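Side-chain contacts in CTD kinase subunit gamma (Schizosaccharomyces pombe, PDB 5CE7), which probably serves as a subunit of the CTD kinase complex, helping activate the kinase that hyperphosphorylates the C-terminal repeat domain of RNA polymerase II: residues M61-V64 / D65-E69; E69-K73 / N74-G78; L81-I84 / S85-I88; A104-P107 / E108-V112. All blocks are in the same frame, centred on the assembly; numbering follows the deposited sequence.

Interaction 1: residues M61-V64 / D65-E69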
HETATM    1  N   MSE A  61       1.040  -2.065   3.629  1.00 13.15           N
HETATM    2  CA  MSE A  61       2.030  -1.143   3.060  1.00 17.38           C
HETATM    3  C   MSE A  61       3.057  -1.892   2.191  1.00 17.21           C
HETATM    4  O   MSE A  61       3.403  -1.446   1.097  1.00 12.92           O
HETATM    5  CB  MSE A  61       2.736  -0.393   4.192  1.00  8.81           C
HETATM    6  CG  MSE A  61       3.646   0.800   3.782  1.00 31.35           C
HETATM    7 SE   MSE A  61       2.623   2.242   2.890  1.00 57.03          SE
HETATM    8  CE  MSE A  61       3.186   3.735   4.010  1.00 52.92           C
ATOM      9  N   TYR A  62       3.546  -3.027   2.675  1.00 15.56           N
ATOM     10  CA  TYR A  62       4.459  -3.837   1.863  1.00 15.81           C
ATOM     11  C   TYR A  62       3.742  -4.294   0.596  1.00 12.71           C
ATOM     12  O   TYR A  62       4.298  -4.217  -0.502  1.00 15.47           O
ATOM     13  CB  TYR A  62       4.930  -5.076   2.614  1.00 12.72           C
ATOM     14  CG  TYR A  62       5.724  -4.828   3.862  1.00 15.01           C
ATOM     15  CD1 TYR A  62       6.526  -3.700   4.006  1.00 16.72           C
ATOM     16  CD2 TYR A  62       5.687  -5.748   4.905  1.00 23.59           C
ATOM     17  CE1 TYR A  62       7.275  -3.502   5.173  1.00 20.86           C
ATOM     18  CE2 TYR A  62       6.418  -5.557   6.060  1.00 23.59           C
ATOM     19  CZ  TYR A  62       7.208  -4.438   6.188  1.00 21.66           C
ATOM     20  OH  TYR A  62       7.916  -4.278   7.356  1.00 23.50           O
ATOM     21  N   PHE A  63       2.522  -4.803   0.755  1.00 10.57           N
ATOM     22  CA  PHE A  63       1.720  -5.240  -0.399  1.00 13.10           C
ATOM     23  C   PHE A  63       1.553  -4.139  -1.455  1.00 13.79           C
ATOM     24  O   PHE A  63       1.605  -4.396  -2.670  1.00 14.83           O
ATOM     25  CB  PHE A  63       0.323  -5.710   0.038  1.00 13.74           C
ATOM     26  CG  PHE A  63      -0.642  -5.832  -1.114  1.00 11.70           C
ATOM     27  CD1 PHE A  63      -0.462  -6.817  -2.077  1.00 11.84           C
ATOM     28  CD2 PHE A  63      -1.696  -4.945  -1.256  1.00 15.86           C
ATOM     29  CE1 PHE A  63      -1.325  -6.921  -3.155  1.00 12.46           C
ATOM     30  CE2 PHE A  63      -2.574  -5.045  -2.331  1.00 13.45           C
ATOM     31  CZ  PHE A  63      -2.382  -6.040  -3.281  1.00 11.91           C
ATOM     32  N   VAL A  64       1.317  -2.916  -0.988  1.00 13.11           N
ATOM     33  CA  VAL A  64       1.185  -1.757  -1.873  1.00 14.32           C
ATOM     34  C   VAL A  64       2.468  -1.553  -2.676  1.00 14.38           C
ATOM     35  O   VAL A  64       2.437  -1.191  -3.844  1.00 14.81           O
ATOM     36  CB  VAL A  64       0.858  -0.478  -1.054  1.00 21.44           C
ATOM     37  CG1 VAL A  64       1.268   0.779  -1.805  1.00 25.80           C
ATOM     38  CG2 VAL A  64      -0.618  -0.456  -0.670  1.00 19.78           C
ATOM     39  N   ASP A  65       3.605  -1.778  -2.035  1.00 18.75           N
ATOM     40  CA  ASP A  65       4.896  -1.675  -2.714  1.00 22.32           C
ATOM     41  C   ASP A  65       4.996  -2.769  -3.788  1.00 15.94           C
ATOM     42  O   ASP A  65       5.332  -2.500  -4.936  1.00 16.68           O
ATOM     43  CB  ASP A  65       6.016  -1.809  -1.678  1.00 23.73           C
ATOM     44  CG  ASP A  65       7.386  -1.400  -2.209  1.00 26.01           C
ATOM     45  OD1 ASP A  65       7.502  -0.881  -3.332  1.00 23.82           O
ATOM     46  OD2 ASP A  65       8.359  -1.579  -1.462  1.00 31.73           O
ATOM     47  N   THR A  66       4.695  -3.999  -3.397  1.00 15.98           N
ATOM     48  CA  THR A  66       4.681  -5.144  -4.321  1.00 15.48           C
ATOM     49  C   THR A  66       3.694  -4.949  -5.493  1.00 14.95           C
ATOM     50  O   THR A  66       4.014  -5.234  -6.665  1.00 16.25           O
ATOM     51  CB  THR A  66       4.358  -6.445  -3.540  1.00 15.25           C
ATOM     52  OG1 THR A  66       5.395  -6.677  -2.571  1.00 17.33           O
ATOM     53  CG2 THR A  66       4.241  -7.664  -4.488  1.00 11.54           C
ATOM     54  N   LEU A  67       2.508  -4.438  -5.178  1.00 12.38           N
ATOM     55  CA  LEU A  67       1.510  -4.127  -6.193  1.00 12.72           C
ATOM     56  C   LEU A  67       2.043  -3.110  -7.207  1.00 15.34           C
ATOM     57  O   LEU A  67       1.928  -3.306  -8.424  1.00 17.59           O
ATOM     58  CB  LEU A  67       0.233  -3.586  -5.541  1.00  9.86           C
ATOM     59  CG  LEU A  67      -0.911  -3.180  -6.472  1.00 12.44           C
ATOM     60  CD1 LEU A  67      -1.349  -4.373  -7.334  1.00 15.13           C
ATOM     61  CD2 LEU A  67      -2.089  -2.701  -5.660  1.00 12.11           C
ATOM     62  N   CYS A  68       2.607  -2.014  -6.713  1.00 10.55           N
ATOM     63  CA  CYS A  68       3.206  -1.030  -7.611  1.00 13.89           C
ATOM     64  C   CYS A  68       4.318  -1.639  -8.487  1.00 15.06           C
ATOM     65  O   CYS A  68       4.350  -1.409  -9.690  1.00 16.97           O
ATOM     66  CB  CYS A  68       3.722   0.196  -6.832  1.00 14.67           C
ATOM     67  SG  CYS A  68       2.408   1.223  -6.108  1.00 17.81           S
ATOM     68  N   GLU A  69       5.227  -2.402  -7.888  1.00 13.97           N
ATOM     69  CA  GLU A  69       6.305  -3.037  -8.657  1.00 15.60           C
ATOM     70  C   GLU A  69       5.740  -3.921  -9.760  1.00 15.81           C
ATOM     71  O   GLU A  69       6.186  -3.880 -10.900  1.00 18.77           O
ATOM     72  CB  GLU A  69       7.215  -3.868  -7.751  1.00 20.94           C
ATOM     73  CG  GLU A  69       7.976  -3.035  -6.733  1.00 27.46           C
ATOM     74  CD  GLU A  69       8.819  -3.872  -5.775  1.00 36.80           C
ATOM     75  OE1 GLU A  69       8.492  -5.054  -5.556  1.00 36.58           O
ATOM     76  OE2 GLU A  69       9.819  -3.340  -5.246  1.00 40.61           O
TER

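Interaction 2: residues E69-K73 / N74-G78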
ATOM      1  N   GLU A  69       5.227  -2.402  -7.888  1.00 13.97           N
ATOM      2  CA  GLU A  69       6.305  -3.037  -8.657  1.00 15.60           C
ATOM      3  C   GLU A  69       5.740  -3.921  -9.760  1.00 15.81           C
ATOM      4  O   GLU A  69       6.186  -3.880 -10.900  1.00 18.77           O
ATOM      5  CB  GLU A  69       7.215  -3.868  -7.751  1.00 20.94           C
ATOM      6  CG  GLU A  69       7.976  -3.035  -6.733  1.00 27.46           C
ATOM      7  CD  GLU A  69       8.819  -3.872  -5.775  1.00 36.80           C
ATOM      8  OE1 GLU A  69       8.492  -5.054  -5.556  1.00 36.58           O
ATOM      9  OE2 GLU A  69       9.819  -3.340  -5.246  1.00 40.61           O
HETATM   10  N   MSE A  70       4.738  -4.714  -9.420  1.00 15.40           N
HETATM   11  CA  MSE A  70       4.146  -5.601 -10.402  1.00 16.98           C
HETATM   12  C   MSE A  70       3.354  -4.846 -11.458  1.00 14.90           C
HETATM   13  O   MSE A  70       3.360  -5.228 -12.619  1.00 17.51           O
HETATM   14  CB  MSE A  70       3.323  -6.678  -9.711  1.00 17.38           C
HETATM   15  CG  MSE A  70       4.218  -7.638  -8.925  1.00 28.23           C
HETATM   16 SE   MSE A  70       3.213  -9.134  -8.226  1.00 63.52          SE
HETATM   17  CE  MSE A  70       1.903  -9.276  -9.720  1.00 14.91           C
ATOM     18  N   CYS A  71       2.694  -3.761 -11.065  1.00 12.48           N
ATOM     19  CA  CYS A  71       2.044  -2.898 -12.051  1.00 15.54           C
ATOM     20  C   CYS A  71       3.069  -2.411 -13.080  1.00 18.09           C
ATOM     21  O   CYS A  71       2.823  -2.460 -14.285  1.00 18.22           O
ATOM     22  CB  CYS A  71       1.348  -1.705 -11.379  1.00 12.94           C
ATOM     23  SG  CYS A  71      -0.215  -2.111 -10.572  1.00 16.71           S
ATOM     24  N   LEU A  72       4.227  -1.958 -12.605  1.00 14.22           N
ATOM     25  CA  LEU A  72       5.258  -1.455 -13.503  1.00 18.28           C
ATOM     26  C   LEU A  72       5.815  -2.571 -14.393  1.00 19.88           C
ATOM     27  O   LEU A  72       6.125  -2.353 -15.567  1.00 19.36           O
ATOM     28  CB  LEU A  72       6.395  -0.791 -12.710  1.00 18.10           C
ATOM     29  CG  LEU A  72       6.052   0.457 -11.899  1.00 23.88           C
ATOM     30  CD1 LEU A  72       7.244   0.827 -11.026  1.00 28.36           C
ATOM     31  CD2 LEU A  72       5.680   1.617 -12.827  1.00 24.63           C
ATOM     32  N   LYS A  73       5.941  -3.768 -13.842  1.00 17.66           N
ATOM     33  CA  LYS A  73       6.414  -4.896 -14.640  1.00 20.73           C
ATOM     34  C   LYS A  73       5.400  -5.292 -15.718  1.00 16.98           C
ATOM     35  O   LYS A  73       5.755  -5.925 -16.730  1.00 19.57           O
ATOM     36  CB  LYS A  73       6.773  -6.085 -13.741  1.00 22.44           C
ATOM     37  CG  LYS A  73       8.103  -5.896 -12.998  1.00 26.28           C
ATOM     38  CD  LYS A  73       8.274  -6.890 -11.855  1.00 32.12           C
ATOM     39  CE  LYS A  73       7.605  -8.218 -12.130  1.00 38.20           C
ATOM     40  NZ  LYS A  73       8.489  -9.161 -12.878  1.00 44.19           N
ATOM     41  N   ASN A  74       4.147  -4.913 -15.493  1.00 15.65           N
ATOM     42  CA  ASN A  74       3.064  -5.180 -16.438  1.00 17.76           C
ATOM     43  C   ASN A  74       2.896  -4.053 -17.453  1.00 20.63           C
ATOM     44  O   ASN A  74       2.053  -4.137 -18.335  1.00 22.02           O
ATOM     45  CB  ASN A  74       1.740  -5.437 -15.709  1.00 15.71           C
ATOM     46  CG  ASN A  74       1.526  -6.920 -15.384  1.00 16.44           C
ATOM     47  OD1 ASN A  74       1.018  -7.673 -16.208  1.00 17.32           O
ATOM     48  ND2 ASN A  74       1.933  -7.337 -14.190  1.00 15.07           N
ATOM     49  N   GLY A  75       3.714  -3.010 -17.337  1.00 19.97           N
ATOM     50  CA  GLY A  75       3.665  -1.894 -18.273  1.00 17.99           C
ATOM     51  C   GLY A  75       2.539  -0.897 -18.008  1.00 19.51           C
ATOM     52  O   GLY A  75       2.232  -0.069 -18.858  1.00 21.86           O
ATOM     53  N   LEU A  76       1.914  -0.976 -16.838  1.00 16.66           N
ATOM     54  CA  LEU A  76       0.837  -0.043 -16.478  1.00 17.48           C
ATOM     55  C   LEU A  76       1.392   1.308 -16.032  1.00 19.21           C
ATOM     56  O   LEU A  76       2.480   1.385 -15.463  1.00 21.91           O
ATOM     57  CB  LEU A  76      -0.005  -0.624 -15.335  1.00 17.71           C
ATOM     58  CG  LEU A  76      -0.593  -2.016 -15.556  1.00 22.45           C
ATOM     59  CD1 LEU A  76      -1.358  -2.427 -14.317  1.00 23.68           C
ATOM     60  CD2 LEU A  76      -1.509  -2.015 -16.772  1.00 24.60           C
ATOM     61  N   THR A  77       0.640   2.376 -16.261  1.00 23.94           N
ATOM     62  CA  THR A  77       1.094   3.694 -15.803  1.00 24.37           C
ATOM     63  C   THR A  77       0.097   4.402 -14.890  1.00 25.57           C
ATOM     64  O   THR A  77       0.482   5.252 -14.093  1.00 29.69           O
ATOM     65  CB  THR A  77       1.503   4.634 -16.979  1.00 38.71           C
ATOM     66  OG1 THR A  77       0.384   4.859 -17.847  1.00 35.80           O
ATOM     67  CG2 THR A  77       2.648   4.035 -17.770  1.00 41.96           C
ATOM     68  N   GLY A  78      -1.182   4.058 -14.997  1.00 23.14           N
ATOM     69  CA  GLY A  78      -2.187   4.707 -14.171  1.00 24.42           C
ATOM     70  C   GLY A  78      -2.792   3.721 -13.192  1.00 23.71           C
ATOM     71  O   GLY A  78      -2.078   2.887 -12.626  1.00 25.26           O
TER

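Interaction 3: residues L81-I84 / S85-I88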
ATOM      1  N   LEU A  81      -1.413   2.726  -9.528  1.00 17.53           N
ATOM      2  CA  LEU A  81      -0.254   3.597  -9.373  1.00 20.67           C
ATOM      3  C   LEU A  81      -0.649   5.047  -9.098  1.00 19.03           C
ATOM      4  O   LEU A  81      -0.065   5.695  -8.238  1.00 16.66           O
ATOM      5  CB  LEU A  81       0.655   3.514 -10.607  1.00 19.58           C
ATOM      6  CG  LEU A  81       1.323   2.159 -10.835  1.00 19.62           C
ATOM      7  CD1 LEU A  81       1.804   2.033 -12.262  1.00 22.52           C
ATOM      8  CD2 LEU A  81       2.472   1.965  -9.845  1.00 19.67           C
ATOM      9  N   ASN A  82      -1.636   5.554  -9.830  1.00 21.56           N
ATOM     10  CA  ASN A  82      -2.121   6.918  -9.603  1.00 20.63           C
ATOM     11  C   ASN A  82      -2.851   7.065  -8.276  1.00 17.44           C
ATOM     12  O   ASN A  82      -2.761   8.101  -7.624  1.00 21.23           O
ATOM     13  CB  ASN A  82      -3.036   7.384 -10.748  1.00 25.75           C
ATOM     14  CG  ASN A  82      -2.264   7.691 -12.027  1.00 31.47           C
ATOM     15  OD1 ASN A  82      -1.031   7.731 -12.028  1.00 34.00           O
ATOM     16  ND2 ASN A  82      -2.990   7.924 -13.116  1.00 31.07           N
HETATM   17  N   MSE A  83      -3.598   6.037  -7.886  1.00 15.25           N
HETATM   18  CA  MSE A  83      -4.341   6.095  -6.633  1.00 18.38           C
HETATM   19  C   MSE A  83      -3.407   6.070  -5.425  1.00 15.85           C
HETATM   20  O   MSE A  83      -3.579   6.813  -4.467  1.00 16.45           O
HETATM   21  CB  MSE A  83      -5.332   4.938  -6.534  1.00 17.85           C
HETATM   22  CG  MSE A  83      -6.319   4.877  -7.680  1.00 25.70           C
HETATM   23 SE   MSE A  83      -7.431   3.262  -7.515  1.00 38.21          SE
HETATM   24  CE  MSE A  83      -9.072   4.108  -6.909  1.00 36.14           C
ATOM     25  N   ILE A  84      -2.413   5.201  -5.476  1.00 16.14           N
ATOM     26  CA  ILE A  84      -1.453   5.088  -4.383  1.00 17.98           C
ATOM     27  C   ILE A  84      -0.594   6.346  -4.267  1.00 20.02           C
ATOM     28  O   ILE A  84      -0.308   6.817  -3.161  1.00 19.77           O
ATOM     29  CB  ILE A  84      -0.590   3.820  -4.565  1.00 20.94           C
ATOM     30  CG1 ILE A  84      -1.426   2.584  -4.204  1.00 19.37           C
ATOM     31  CG2 ILE A  84       0.680   3.904  -3.735  1.00 19.67           C
ATOM     32  CD1 ILE A  84      -1.021   1.282  -4.936  1.00 20.61           C
ATOM     33  N   SER A  85      -0.200   6.897  -5.414  1.00 20.24           N
ATOM     34  CA  SER A  85       0.562   8.138  -5.449  1.00 21.88           C
ATOM     35  C   SER A  85      -0.216   9.301  -4.829  1.00 24.03           C
ATOM     36  O   SER A  85       0.313  10.046  -4.001  1.00 26.00           O
ATOM     37  CB  SER A  85       0.934   8.484  -6.892  1.00 27.07           C
ATOM     38  OG  SER A  85       1.925   9.491  -6.915  1.00 30.67           O
ATOM     39  N   ARG A  86      -1.469   9.454  -5.245  1.00 19.79           N
ATOM     40  CA  ARG A  86      -2.347  10.501  -4.718  1.00 25.26           C
ATOM     41  C   ARG A  86      -2.509  10.351  -3.210  1.00 23.94           C
ATOM     42  O   ARG A  86      -2.549  11.336  -2.477  1.00 25.22           O
ATOM     43  CB  ARG A  86      -3.730  10.429  -5.382  1.00 23.88           C
ATOM     44  CG  ARG A  86      -4.801  11.299  -4.732  1.00 30.61           C
ATOM     45  CD  ARG A  86      -6.224  10.874  -5.161  1.00 34.78           C
ATOM     46  NE  ARG A  86      -6.609   9.589  -4.578  1.00 36.14           N
ATOM     47  CZ  ARG A  86      -7.367   8.675  -5.183  1.00 35.23           C
ATOM     48  NH1 ARG A  86      -7.839   8.889  -6.403  1.00 34.86           N
ATOM     49  NH2 ARG A  86      -7.653   7.539  -4.564  1.00 31.58           N
ATOM     50  N   ASP A  87      -2.592   9.111  -2.749  1.00 15.17           N
ATOM     51  CA  ASP A  87      -2.929   8.858  -1.349  1.00 17.64           C
ATOM     52  C   ASP A  87      -1.738   8.546  -0.458  1.00 16.37           C
ATOM     53  O   ASP A  87      -1.926   8.079   0.665  1.00 18.39           O
ATOM     54  CB  ASP A  87      -3.955   7.719  -1.235  1.00 16.78           C
ATOM     55  CG  ASP A  87      -5.295   8.070  -1.871  1.00 23.51           C
ATOM     56  OD1 ASP A  87      -5.513   9.249  -2.207  1.00 25.37           O
ATOM     57  OD2 ASP A  87      -6.132   7.168  -2.027  1.00 23.47           O
ATOM     58  N   ILE A  88      -0.522   8.793  -0.938  1.00 18.59           N
ATOM     59  CA  ILE A  88       0.677   8.348  -0.207  1.00 19.44           C
ATOM     60  C   ILE A  88       0.777   8.887   1.219  1.00 18.16           C
ATOM     61  O   ILE A  88       1.145   8.156   2.137  1.00 18.29           O
ATOM     62  CB  ILE A  88       2.004   8.605  -0.983  1.00 18.64           C
ATOM     63  CG1 ILE A  88       3.186   7.908  -0.285  1.00 21.86           C
ATOM     64  CG2 ILE A  88       2.282  10.103  -1.126  1.00 16.17           C
ATOM     65  CD1 ILE A  88       3.039   6.381  -0.153  1.00 22.29           C
TER

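Interaction 4: residues A104-P107 / E108-V112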
ATOM      1  N   ALA A 104       7.429   2.761  16.110  1.00 13.26           N
ATOM      2  CA  ALA A 104       7.540   1.332  15.854  1.00 16.12           C
ATOM      3  C   ALA A 104       7.584   0.993  14.355  1.00 15.42           C
ATOM      4  O   ALA A 104       8.245   0.042  13.958  1.00 15.01           O
ATOM      5  CB  ALA A 104       6.399   0.554  16.557  1.00 16.66           C
ATOM      6  N   ASN A 105       6.882   1.766  13.532  1.00 11.24           N
ATOM      7  CA  ASN A 105       6.814   1.473  12.101  1.00 14.99           C
ATOM      8  C   ASN A 105       7.645   2.382  11.196  1.00 14.30           C
ATOM      9  O   ASN A 105       7.586   2.238   9.983  1.00 13.94           O
ATOM     10  CB  ASN A 105       5.361   1.517  11.615  1.00 13.18           C
ATOM     11  CG  ASN A 105       4.523   0.411  12.203  1.00 18.86           C
ATOM     12  OD1 ASN A 105       5.056  -0.603  12.670  1.00 20.45           O
ATOM     13  ND2 ASN A 105       3.202   0.586  12.175  1.00 14.80           N
ATOM     14  N   ALA A 106       8.399   3.320  11.761  1.00 14.18           N
ATOM     15  CA  ALA A 106       9.091   4.301  10.918  1.00 14.36           C
ATOM     16  C   ALA A 106      10.096   3.705   9.899  1.00 15.86           C
ATOM     17  O   ALA A 106      10.103   4.092   8.733  1.00 15.51           O
ATOM     18  CB  ALA A 106       9.752   5.381  11.774  1.00 14.40           C
ATOM     19  N   PRO A 107      10.960   2.776  10.334  1.00 14.52           N
ATOM     20  CA  PRO A 107      11.924   2.246   9.357  1.00 15.03           C
ATOM     21  C   PRO A 107      11.251   1.453   8.233  1.00 16.45           C
ATOM     22  O   PRO A 107      11.740   1.432   7.104  1.00 17.44           O
ATOM     23  CB  PRO A 107      12.808   1.316  10.203  1.00 14.77           C
ATOM     24  CG  PRO A 107      12.648   1.844  11.625  1.00 15.09           C
ATOM     25  CD  PRO A 107      11.213   2.276  11.697  1.00 17.48           C
ATOM     26  N   GLU A 108      10.138   0.793   8.546  1.00 15.07           N
ATOM     27  CA  GLU A 108       9.475  -0.047   7.573  1.00 14.25           C
ATOM     28  C   GLU A 108       8.724   0.809   6.564  1.00 15.13           C
ATOM     29  O   GLU A 108       8.650   0.458   5.395  1.00 17.29           O
ATOM     30  CB  GLU A 108       8.547  -1.064   8.265  1.00 16.22           C
ATOM     31  CG  GLU A 108       9.276  -2.167   9.083  1.00 18.95           C
ATOM     32  CD  GLU A 108      10.017  -1.652  10.335  1.00 19.28           C
ATOM     33  OE1 GLU A 108      11.068  -2.242  10.675  1.00 16.03           O
ATOM     34  OE2 GLU A 108       9.543  -0.687  10.997  1.00 13.22           O
ATOM     35  N   VAL A 109       8.190   1.947   7.011  1.00 14.64           N
ATOM     36  CA  VAL A 109       7.500   2.847   6.101  1.00 14.24           C
ATOM     37  C   VAL A 109       8.547   3.596   5.270  1.00 17.49           C
ATOM     38  O   VAL A 109       8.348   3.852   4.082  1.00 16.18           O
ATOM     39  CB  VAL A 109       6.553   3.826   6.848  1.00 20.90           C
ATOM     40  CG1 VAL A 109       6.077   4.937   5.920  1.00 19.60           C
ATOM     41  CG2 VAL A 109       5.351   3.063   7.436  1.00 16.13           C
ATOM     42  N   ARG A 110       9.677   3.925   5.891  1.00 17.40           N
ATOM     43  CA  ARG A 110      10.772   4.532   5.144  1.00 17.32           C
ATOM     44  C   ARG A 110      11.261   3.636   4.013  1.00 16.38           C
ATOM     45  O   ARG A 110      11.601   4.126   2.934  1.00 18.21           O
ATOM     46  CB  ARG A 110      11.940   4.922   6.066  1.00 16.07           C
ATOM     47  CG  ARG A 110      11.596   6.068   7.009  1.00 18.79           C
ATOM     48  CD  ARG A 110      12.838   6.659   7.669  1.00 22.28           C
ATOM     49  NE  ARG A 110      12.495   7.807   8.506  1.00 21.88           N
ATOM     50  CZ  ARG A 110      12.586   7.842   9.830  1.00 22.46           C
ATOM     51  NH1 ARG A 110      13.035   6.785  10.507  1.00 22.92           N
ATOM     52  NH2 ARG A 110      12.237   8.950  10.478  1.00 25.29           N
ATOM     53  N   LYS A 111      11.305   2.330   4.249  1.00 14.89           N
ATOM     54  CA  LYS A 111      11.769   1.413   3.206  1.00 20.64           C
ATOM     55  C   LYS A 111      10.825   1.458   2.008  1.00 19.20           C
ATOM     56  O   LYS A 111      11.260   1.529   0.854  1.00 17.13           O
ATOM     57  CB  LYS A 111      11.893  -0.016   3.748  1.00 27.78           C
ATOM     58  CG  LYS A 111      12.348  -1.050   2.720  1.00 34.40           C
ATOM     59  CD  LYS A 111      11.431  -2.266   2.732  1.00 36.99           C
ATOM     60  CE  LYS A 111      11.388  -2.942   4.106  1.00 31.85           C
ATOM     61  NZ  LYS A 111      12.524  -3.891   4.315  1.00 31.51           N
ATOM     62  N   VAL A 112       9.525   1.429   2.285  1.00 17.52           N
ATOM     63  CA  VAL A 112       8.528   1.485   1.221  1.00 18.36           C
ATOM     64  C   VAL A 112       8.563   2.823   0.477  1.00 16.90           C
ATOM     65  O   VAL A 112       8.451   2.869  -0.754  1.00 15.94           O
ATOM     66  CB  VAL A 112       7.105   1.253   1.770  1.00 15.25           C
ATOM     67  CG1 VAL A 112       6.075   1.441   0.660  1.00 14.21           C
ATOM     68  CG2 VAL A 112       7.006  -0.135   2.395  1.00 16.15           C
TER

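Interaction 1: residues M61-V64 / D65-E69
The carbonyl oxygen F63 O takes the shortest sound hydrogen bond here, from L67 N at 2.7 Å. The N-H points almost straight at its acceptor (161°), as expected of an i to i+4 bond inside a continuous alpha helix. Equivalent bonds run from D65 N to M61 O, from T66 N to Y62 O and from C68 N to V64 O, so four successive backbone amides are satisfied by the preceding turn.

The same two residues, F63 and L67, also meet through their side chains. The CB of L67 lies 4.2 Å above the plane of the F63 ring, displaced from its middle toward the rim. With CG of L67 anti to its backbone N (chi1 179°), the branch runs on past the ring, and CD2 settles 4.1 Å from F63 CE2 and equally near CZ. The contact is thus methyl and methylene against aromatic carbons. One position along, V64 CG1 and C68 SG are more loosely matched at 4.5 Å.

The buried polar ends turn elsewhere. D65 OD1 accepts from S115 OG and forms a salt bridge with K119, which probably stabilises the carboxylate, while T66 OG1 is hydrogen-bonded to Q24.

This turn belongs to helix 54-73, near the centre of the CTD-interacting domain. F63 packs on P27 and A28 of helix 25-33 and L67 on A31; V64 and C68 meet I84 of helix 80-86, and the selenomethionine M61 reaches V112 of helix 100-118.

Interaction 2: residues E69-K73 / N74-G78
The flat side-chain amide of N74 holds M70 O practically in its own plane, only 5° out of it, at the ND2 end. The ND2 to M70 O hydrogen bond measures 3.0 Å and is nearly straight at the hydrogen. Seen from the acceptor the fit is less regular, because ND2 sits above the carbonyl plane of M70 and not on a lone pair. The backbone N of N74 adds two weak bonds, to M70 O and to C71 O, so M70 O is gripped by both the main chain and the side chain of N74.

The chain then ends its helix in a Schellman motif. G75 has a positive phi (79°), and two bonds run back into the last turn: L76 N to C71 O at 3.1 Å, and G75 N to L72 O, also 3.1 Å. The apolar pairing common to this motif accompanies them, with L76 CD1 lying 3.9 Å from C71 SG and 4.1 Å from C71 CB. L76 CB also rests 3.5 Å from C71 O, beside the bonded amide.

All this closes the C-terminal end of helix 54-73 at the protein surface. C71 faces Y80 and L81 of helix 80-86, L72 also touches L81, and L76 leans on L35 in a loop. On another flank, the selenomethionine M70 packs against I25, A28, Q29 and I32 of helix 25-33.

Interaction 3: residues L81-I84 / S85-I88
Backbone bonds, ionic pairing and packing share the last turn of the helix, where M83 O meets D87 N. That bond, 3.0 Å long, closes the turn together with S85 N to L81 O and R86 N to N82 O. D87 N also makes a weak bond to I84 O, in keeping with D87 leaving helical backbone angles.

The ionic part joins neighbours in sequence. R86 grips D87 side-on with two nitrogens: NE reaches OD1 at 2.6 Å and NH2 reaches OD2 at 3.0 Å. Both oxygens lie close to the guanidinium plane, yet OD1 is met from 40° above the carboxylate plane, so the two flat groups are not coplanar. Replacing D87 by an alanine would probably leave the guanidinium of R86 without its counter-charge, free to swing, and deprive the hydroxyl of Y42 of its bond to OD2.

Packing covers one face of the R86 guanidinium. M83 CA lies 4.1 Å above its plane, and M83 CB comes within 4.0 Å of NH2. The bend at chi3 of R86 (71°) folds the group back over this residue.

Helix 80-86 packs on several others: L81 and I84 on C68 of helix 54-73, and M83, I84 and R86 on Y42 of helix 38-51. S85 OG bonds to V121 O and Q126, and I88, opening helix 88-95, packs on L113 and L116 of helix 100-118.

Interaction 4: residues A104-P107 / E108-V112
A proline kink bends helix 100-118 at P107, and the side chains of P107 and E108 lie alongside one another there. Having no N-H, the proline nitrogen makes no bond to the turn before, while the helix is carried on by the amides that follow: V109 N binds N105 O at 3.0 Å, R110 N binds A106 O at 2.9 Å, and K111 N binds P107 O. A weak bond from E108 N also reaches N105 O.

E108 bends at chi2 (67°), folding its carboxylate back beside the ring. OE2 comes to 3.5 Å from P107 CD, and OE1 stands 4.0 Å from P107 CB. OE2 also lies 3.3 Å from A104 O, two acceptors with no hydrogen bond between them. Shortening E108 to an alanine would probably strip this flank of the proline ring of its neighbour and open a gap beside Y62 of helix 54-73, against which the glutamate also packs.

The R110 chain, extended from CG to NE, leads away to helix 124-139, where NH2 forms salt bridges with E138 and E135. V109 packs on M61 of helix 54-73, on V92 and V95 of helix 88-95 and on V134, and N105 ND2 is hydrogen-bonded to V95 O. K111 NZ pairs with the sulfonate of a bound HEPES molecule, probably from the crystallisation liquor.

On its way out, R110 passes over A106: CG presses to 3.0 Å from A106 O, a tight approach, and A106 CB sits over one face of the guanidinium, 3.8 Å from NH1.

In the fold
Interaction 1 is the most buried, its centre about 5 Å from that of the chain; interaction 2, about 14 Å out, lies at the surface, and interactions 3 and 4 are partly buried. Interactions 1 and 2 share E69 and helix 54-73. Apolar packing ties interaction 1 to interaction 3, with C68 SG 3.6 Å from I84 CD1, and to interaction 4, through M61 and V109. Interaction 2 packs on interaction 3 through L81; interaction 4 touches neither. Apolar packing prevails in the core, although D65 there has a salt-bridge partner in K119. R86 pairs within interaction 3, whereas R110 of interaction 4 reaches out to helix 124-139, and backbone capping dominates interaction 2.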